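Side-chain contacts in paenibacillus xanthan lyase (Paenibacillus, PDB 6F2P), which cleaves the bacterial polysaccharide xanthan, probably by the beta-elimination reaction of polysaccharide lyase family 8: residues 266-271 against 356-361; 298-303 against 332-337. All blocks are in the same frame, centred on the assembly; numbering follows the deposited sequence.

Contact 1 (266-271 against 356-361); sequences SYEPFI and TSRGEL
NH1 of R358 is gripped by both the side chain and the backbone of E268, the backbone through a water. It gives a hydrogen bond to E268 OE2 at 2.9 Å, within a salt bridge. OE2 lies near the guanidinium plane, at its edge and not over a face; NH1 reaches that oxygen on its anti side, 17° out of the carboxylate plane. E268 gets there with CG anti to its backbone N and the rest of its chain extended. NH1 also donates to water 1, 2.9 Å away, which passes a hydrogen to E268 O. A second relay, water 2, links R358 NH2 to I271 O. These bonds tie the 3-10 turn 268-270 that follows helix 256-267, and the residue after it, to the loop through which the chain passes from helix 340-351 to strand 363-367, the first of a four-stranded antiparallel sheet. Within that loop the bend at chi3 (72°) turns the arginine head back toward G359 O, which takes a bond of 2.7 Å from R358 NE and a weak one from NH2; this fixes the rotation of the guanidinium. L361 lies against one face of the guanidinium, its CB over the centre, while its CD2 packs 3.9 Å from E268 CG. Around the pair, helix 312-328 contributes M321 beside E268 and Y324 beside R358.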
loop_
_atom_site.group_PDB
_atom_site.type_symbol
_atom_site.label_atom_id
_atom_site.label_comp_id
_atom_site.label_asym_id
_atom_site.label_seq_id
_atom_site.Cartn_x
_atom_site.Cartn_y
_atom_site.Cartn_z
ATOM N N SER A 266 -4.076 -1.991 -13.773
ATOM C CA SER A 266 -5.291 -1.836 -12.983
ATOM C C SER A 266 -6.442 -2.748 -13.384
ATOM O O SER A 266 -7.452 -2.800 -12.686
ATOM C CB SER A 266 -5.738 -0.381 -13.002
ATOM O OG SER A 266 -4.698 0.446 -12.524
ATOM N N TYR A 267 -6.308 -3.475 -14.491
ATOM C CA TYR A 267 -7.426 -4.319 -14.943
ATOM C C TYR A 267 -7.095 -5.790 -15.154
ATOM O O TYR A 267 -7.750 -6.657 -14.584
ATOM C CB TYR A 267 -8.155 -3.681 -16.133
ATOM C CG TYR A 267 -8.835 -2.453 -15.628
ATOM C CD1 TYR A 267 -10.043 -2.546 -14.949
ATOM C CD2 TYR A 267 -8.225 -1.214 -15.720
ATOM C CE1 TYR A 267 -10.643 -1.434 -14.415
ATOM C CE2 TYR A 267 -8.822 -0.090 -15.188
ATOM C CZ TYR A 267 -10.027 -0.212 -14.534
ATOM O OH TYR A 267 -10.623 0.892 -13.994
ATOM N N GLU A 268 -6.061 -6.067 -15.934
ATOM C CA GLU A 268 -5.635 -7.440 -16.159
ATOM C C GLU A 268 -5.453 -8.255 -14.862
ATOM O O GLU A 268 -5.884 -9.409 -14.797
ATOM C CB GLU A 268 -4.370 -7.479 -17.028
ATOM C CG GLU A 268 -4.048 -8.860 -17.563
ATOM C CD GLU A 268 -2.728 -8.909 -18.284
ATOM O OE1 GLU A 268 -1.933 -7.969 -18.102
ATOM O OE2 GLU A 268 -2.484 -9.876 -19.040
ATOM N N PRO A 269 -4.829 -7.667 -13.822
ATOM C CA PRO A 269 -4.674 -8.523 -12.637
ATOM C C PRO A 269 -6.004 -8.808 -11.937
ATOM O O PRO A 269 -6.100 -9.746 -11.140
ATOM C CB PRO A 269 -3.764 -7.699 -11.709
ATOM C CG PRO A 269 -3.176 -6.629 -12.564
ATOM C CD PRO A 269 -4.172 -6.360 -13.653
ATOM N N PHE A 270 -7.021 -8.005 -12.227
ATOM C CA PHE A 270 -8.291 -8.132 -11.526
ATOM C C PHE A 270 -9.347 -8.857 -12.326
ATOM O O PHE A 270 -10.491 -8.978 -11.879
ATOM C CB PHE A 270 -8.816 -6.768 -11.078
ATOM C CG PHE A 270 -7.959 -6.109 -10.044
ATOM C CD1 PHE A 270 -7.855 -6.648 -8.772
ATOM C CD2 PHE A 270 -7.247 -4.960 -10.345
ATOM C CE1 PHE A 270 -7.061 -6.046 -7.816
ATOM C CE2 PHE A 270 -6.460 -4.356 -9.398
ATOM C CZ PHE A 270 -6.367 -4.899 -8.130
ATOM N N ILE A 271 -8.979 -9.340 -13.508
ATOM C CA ILE A 271 -9.895 -10.186 -14.259
ATOM C C ILE A 271 -9.422 -11.612 -14.187
ATOM O O ILE A 271 -8.394 -11.965 -14.772
ATOM C CB ILE A 271 -10.032 -9.774 -15.731
ATOM C CG1 ILE A 271 -10.684 -8.401 -15.829
ATOM C CG2 ILE A 271 -10.871 -10.805 -16.505
ATOM C CD1 ILE A 271 -10.704 -7.867 -17.221
ATOM N N THR A 356 -2.872 -15.472 -30.827
ATOM C CA THR A 356 -2.912 -16.609 -29.920
ATOM C C THR A 356 -3.383 -16.162 -28.535
ATOM O O THR A 356 -3.053 -15.062 -28.084
ATOM C CB THR A 356 -1.526 -17.299 -29.810
ATOM O OG1 THR A 356 -0.555 -16.360 -29.333
ATOM C CG2 THR A 356 -1.075 -17.826 -31.163
ATOM N N SER A 357 -4.170 -17.010 -27.879
ATOM C CA SER A 357 -4.537 -16.820 -26.475
ATOM C C SER A 357 -3.327 -16.471 -25.592
ATOM O O SER A 357 -2.250 -17.037 -25.760
ATOM C CB SER A 357 -5.218 -18.093 -25.955
ATOM O OG SER A 357 -5.348 -18.078 -24.549
ATOM N N ARG A 358 -3.498 -15.531 -24.664
ATOM C CA ARG A 358 -2.413 -15.142 -23.758
ATOM C C ARG A 358 -2.019 -16.277 -22.825
ATOM O O ARG A 358 -0.849 -16.451 -22.477
ATOM C CB ARG A 358 -2.822 -13.942 -22.904
ATOM C CG ARG A 358 -1.811 -13.592 -21.808
ATOM C CD ARG A 358 -2.462 -12.901 -20.633
ATOM N NE ARG A 358 -3.275 -13.814 -19.833
ATOM C CZ ARG A 358 -4.068 -13.427 -18.837
ATOM N NH1 ARG A 358 -4.158 -12.144 -18.520
ATOM N NH2 ARG A 358 -4.769 -14.321 -18.153
ATOM N N GLY A 359 -3.014 -17.040 -22.401
ATOM C CA GLY A 359 -2.783 -18.108 -21.458
ATOM C C GLY A 359 -2.978 -17.637 -20.036
ATOM O O GLY A 359 -3.356 -16.490 -19.788
ATOM N N GLU A 360 -2.724 -18.540 -19.099
ATOM C CA GLU A 360 -2.790 -18.231 -17.682
ATOM C C GLU A 360 -1.748 -17.166 -17.319
ATOM O O GLU A 360 -0.590 -17.252 -17.733
ATOM C CB GLU A 360 -2.530 -19.507 -16.888
ATOM C CG GLU A 360 -2.956 -19.464 -15.450
ATOM C CD GLU A 360 -3.015 -20.853 -14.850
ATOM O OE1 GLU A 360 -4.030 -21.171 -14.182
ATOM O OE2 GLU A 360 -2.048 -21.622 -15.062
ATOM N N LEU A 361 -2.174 -16.161 -16.560
ATOM C CA LEU A 361 -1.274 -15.131 -16.059
ATOM C C LEU A 361 -0.765 -15.531 -14.675
ATOM O O LEU A 361 -1.536 -15.968 -13.819
ATOM C CB LEU A 361 -1.990 -13.774 -16.002
ATOM C CG LEU A 361 -1.205 -12.544 -15.527
ATOM C CD1 LEU A 361 -0.081 -12.188 -16.499
ATOM C CD2 LEU A 361 -2.126 -11.349 -15.307
HETATM O O HOH W 1 -5.589 -11.946 -16.040
HETATM O O HOH W 2 -7.433 -14.479 -16.339
#

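Contact 2 (298-303 against 332-337); sequences TVMASI and KTFLKA. With CA (calcium ion), chain E.
The F334 ring turns its CE1 corner to helix 292-307: A301 N lies at the ring edge, near its plane and 3.9 Å from CE1, whereas M300 CB approaches CE1 obliquely at 4.0 Å. A301 CB meets the same corner at 4.2 Å. With the M300 sulfur added, this is a Met-aromatic contact, built into the helix packing of the family 8 helical domain. SD sits 5.5 Å from the ring centroid and 53° off its normal, again an oblique approach. The M300 chain runs straight through chi2 and then bends at chi3 (56°), which brings CE back to within 4.1 Å of F334 CD1; the ring is thus touched by both ends of the methionine side chain. F334, for its part, holds CG anti to the backbone N (chi1 -179°) and reaches from its loop into a buried, apolar setting completed by V297 and I304 of helix 292-307, L326 of helix 312-328 and A346 of helix 340-351. One residue earlier the loop holds a calcium ion. T333 OG1 binds it at 2.3 Å, D329 and D331 each supply a carboxylate oxygen, and three waters make up the other ligands. D329 also joins metal and ring, because its second oxygen accepts a hydrogen bond from F334 N, so the backbone that carries the phenyl group is tied to a calcium ligand. On the helix side, T298 O takes two donors, S302 N and S302 OG, which reach it from opposite faces of its carbonyl plane, the hydroxyl at 2.9 Å.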
loop_
_atom_site.group_PDB
_atom_site.type_symbol
_atom_site.label_atom_id
_atom_site.label_comp_id
_atom_site.label_asym_id
_atom_site.label_seq_id
_atom_site.Cartn_x
_atom_site.Cartn_y
_atom_site.Cartn_z
ATOM N N THR A 298 -17.617 -4.722 -19.504
ATOM C CA THR A 298 -17.268 -3.360 -19.904
ATOM C C THR A 298 -15.748 -3.190 -20.036
ATOM O O THR A 298 -15.265 -2.447 -20.896
ATOM C CB THR A 298 -17.840 -2.310 -18.915
ATOM O OG1 THR A 298 -17.413 -0.999 -19.302
ATOM C CG2 THR A 298 -17.356 -2.582 -17.496
ATOM N N VAL A 299 -14.999 -3.900 -19.198
ATOM C CA VAL A 299 -13.549 -3.808 -19.230
ATOM C C VAL A 299 -12.988 -4.516 -20.460
ATOM O O VAL A 299 -12.121 -3.977 -21.163
ATOM C CB VAL A 299 -12.917 -4.404 -17.966
ATOM C CG1 VAL A 299 -11.415 -4.344 -18.069
ATOM C CG2 VAL A 299 -13.395 -3.659 -16.733
ATOM N N MET A 300 -13.478 -5.729 -20.713
ATOM C CA MET A 300 -13.090 -6.468 -21.913
ATOM C C MET A 300 -13.400 -5.644 -23.158
ATOM O O MET A 300 -12.614 -5.618 -24.105
ATOM C CB MET A 300 -13.797 -7.820 -21.978
ATOM C CG MET A 300 -13.393 -8.758 -20.856
ATOM S SD MET A 300 -14.342 -10.290 -20.772
ATOM C CE MET A 300 -14.106 -10.984 -22.401
ATOM N N ALA A 301 -14.537 -4.952 -23.132
ATOM C CA ALA A 301 -14.957 -4.118 -24.253
ATOM C C ALA A 301 -14.016 -2.943 -24.405
ATOM O O ALA A 301 -13.647 -2.572 -25.516
ATOM C CB ALA A 301 -16.393 -3.627 -24.059
ATOM N N SER A 302 -13.628 -2.363 -23.280
ATOM C CA SER A 302 -12.725 -1.223 -23.289
ATOM C C SER A 302 -11.358 -1.620 -23.820
ATOM O O SER A 302 -10.701 -0.831 -24.505
ATOM C CB SER A 302 -12.591 -0.640 -21.885
ATOM O OG SER A 302 -13.790 -0.007 -21.469
ATOM N N ILE A 303 -10.936 -2.843 -23.504
ATOM C CA ILE A 303 -9.623 -3.324 -23.923
ATOM C C ILE A 303 -9.586 -3.536 -25.437
ATOM O O ILE A 303 -8.595 -3.203 -26.104
ATOM C CB ILE A 303 -9.210 -4.604 -23.160
ATOM C CG1 ILE A 303 -8.945 -4.270 -21.689
ATOM C CG2 ILE A 303 -7.958 -5.201 -23.766
ATOM C CD1 ILE A 303 -8.671 -5.476 -20.811
ATOM N N LYS A 332 -21.061 -17.520 -23.225
ATOM C CA LYS A 332 -21.180 -16.259 -23.967
ATOM C C LYS A 332 -21.686 -15.052 -23.159
ATOM O O LYS A 332 -22.474 -14.238 -23.659
ATOM C CB LYS A 332 -22.028 -16.469 -25.229
ATOM C CG LYS A 332 -21.415 -17.484 -26.185
ATOM C CD LYS A 332 -22.234 -17.651 -27.445
ATOM C CE LYS A 332 -21.495 -18.527 -28.440
ATOM N NZ LYS A 332 -22.281 -18.726 -29.683
ATOM N N THR A 333 -21.224 -14.948 -21.916
ATOM C CA THR A 333 -21.487 -13.779 -21.086
ATOM C C THR A 333 -21.222 -12.493 -21.863
ATOM O O THR A 333 -22.090 -11.625 -21.936
ATOM C CB THR A 333 -20.622 -13.786 -19.803
ATOM O OG1 THR A 333 -20.863 -14.990 -19.068
ATOM C CG2 THR A 333 -20.952 -12.588 -18.927
ATOM N N PHE A 334 -20.028 -12.386 -22.450
ATOM C CA PHE A 334 -19.660 -11.207 -23.232
ATOM C C PHE A 334 -20.529 -11.013 -24.485
ATOM O O PHE A 334 -21.149 -9.954 -24.652
ATOM C CB PHE A 334 -18.175 -11.234 -23.621
ATOM C CG PHE A 334 -17.728 -10.021 -24.408
ATOM C CD1 PHE A 334 -17.317 -8.873 -23.761
ATOM C CD2 PHE A 334 -17.728 -10.031 -25.790
ATOM C CE1 PHE A 334 -16.916 -7.765 -24.480
ATOM C CE2 PHE A 334 -17.337 -8.925 -26.508
ATOM C CZ PHE A 334 -16.926 -7.797 -25.857
ATOM N N LEU A 335 -20.566 -12.023 -25.359
ATOM C CA LEU A 335 -21.278 -11.920 -26.645
ATOM C C LEU A 335 -22.763 -11.608 -26.502
ATOM O O LEU A 335 -23.341 -10.910 -27.338
ATOM C CB LEU A 335 -21.073 -13.173 -27.504
ATOM C CG LEU A 335 -19.640 -13.317 -28.023
ATOM C CD1 LEU A 335 -19.383 -14.698 -28.579
ATOM C CD2 LEU A 335 -19.334 -12.261 -29.073
ATOM N N LYS A 336 -23.373 -12.100 -25.432
ATOM C CA LYS A 336 -24.799 -11.868 -25.210
ATOM C C LYS A 336 -25.083 -10.516 -24.569
ATOM O O LYS A 336 -26.242 -10.136 -24.401
ATOM C CB LYS A 336 -25.387 -12.972 -24.335
ATOM C CG LYS A 336 -25.505 -14.315 -25.021
ATOM C CD LYS A 336 -25.519 -15.430 -23.998
ATOM C CE LYS A 336 -26.103 -16.697 -24.577
ATOM N NZ LYS A 336 -27.566 -16.545 -24.820
ATOM N N ALA A 337 -24.032 -9.787 -24.208
ATOM C CA ALA A 337 -24.217 -8.540 -23.467
ATOM C C ALA A 337 -23.895 -7.277 -24.264
ATOM O O ALA A 337 -24.476 -6.234 -24.020
ATOM C CB ALA A 337 -23.416 -8.567 -22.173
HETATM CA CA CA E . -19.381 -16.697 -18.516
HETATM O O HOH W 3 -17.836 -14.980 -17.954
HETATM O O HOH W 4 -20.601 -17.119 -16.081
HETATM O O HOH W 5 -17.493 -18.156 -18.796
#

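Overall arrangement
Contacts 1 and 2 have their centres about 14 Å apart and meet directly through V299. Its CG1 packs against I271 CD1 at 3.7 Å and against Y267 CB at 3.8 Å, joining helix 292-307 to segment 266-271. Helix 312-328 runs past both, with W325 against I271 and V322 against I303. The two differ in chemistry, one relying on charge and water, the other on apolar packing beside a metal. The calcium bound by T333 belongs to contact 2 and lies 15.9 Å from R358 NH1, so it takes no direct part in the salt bridge.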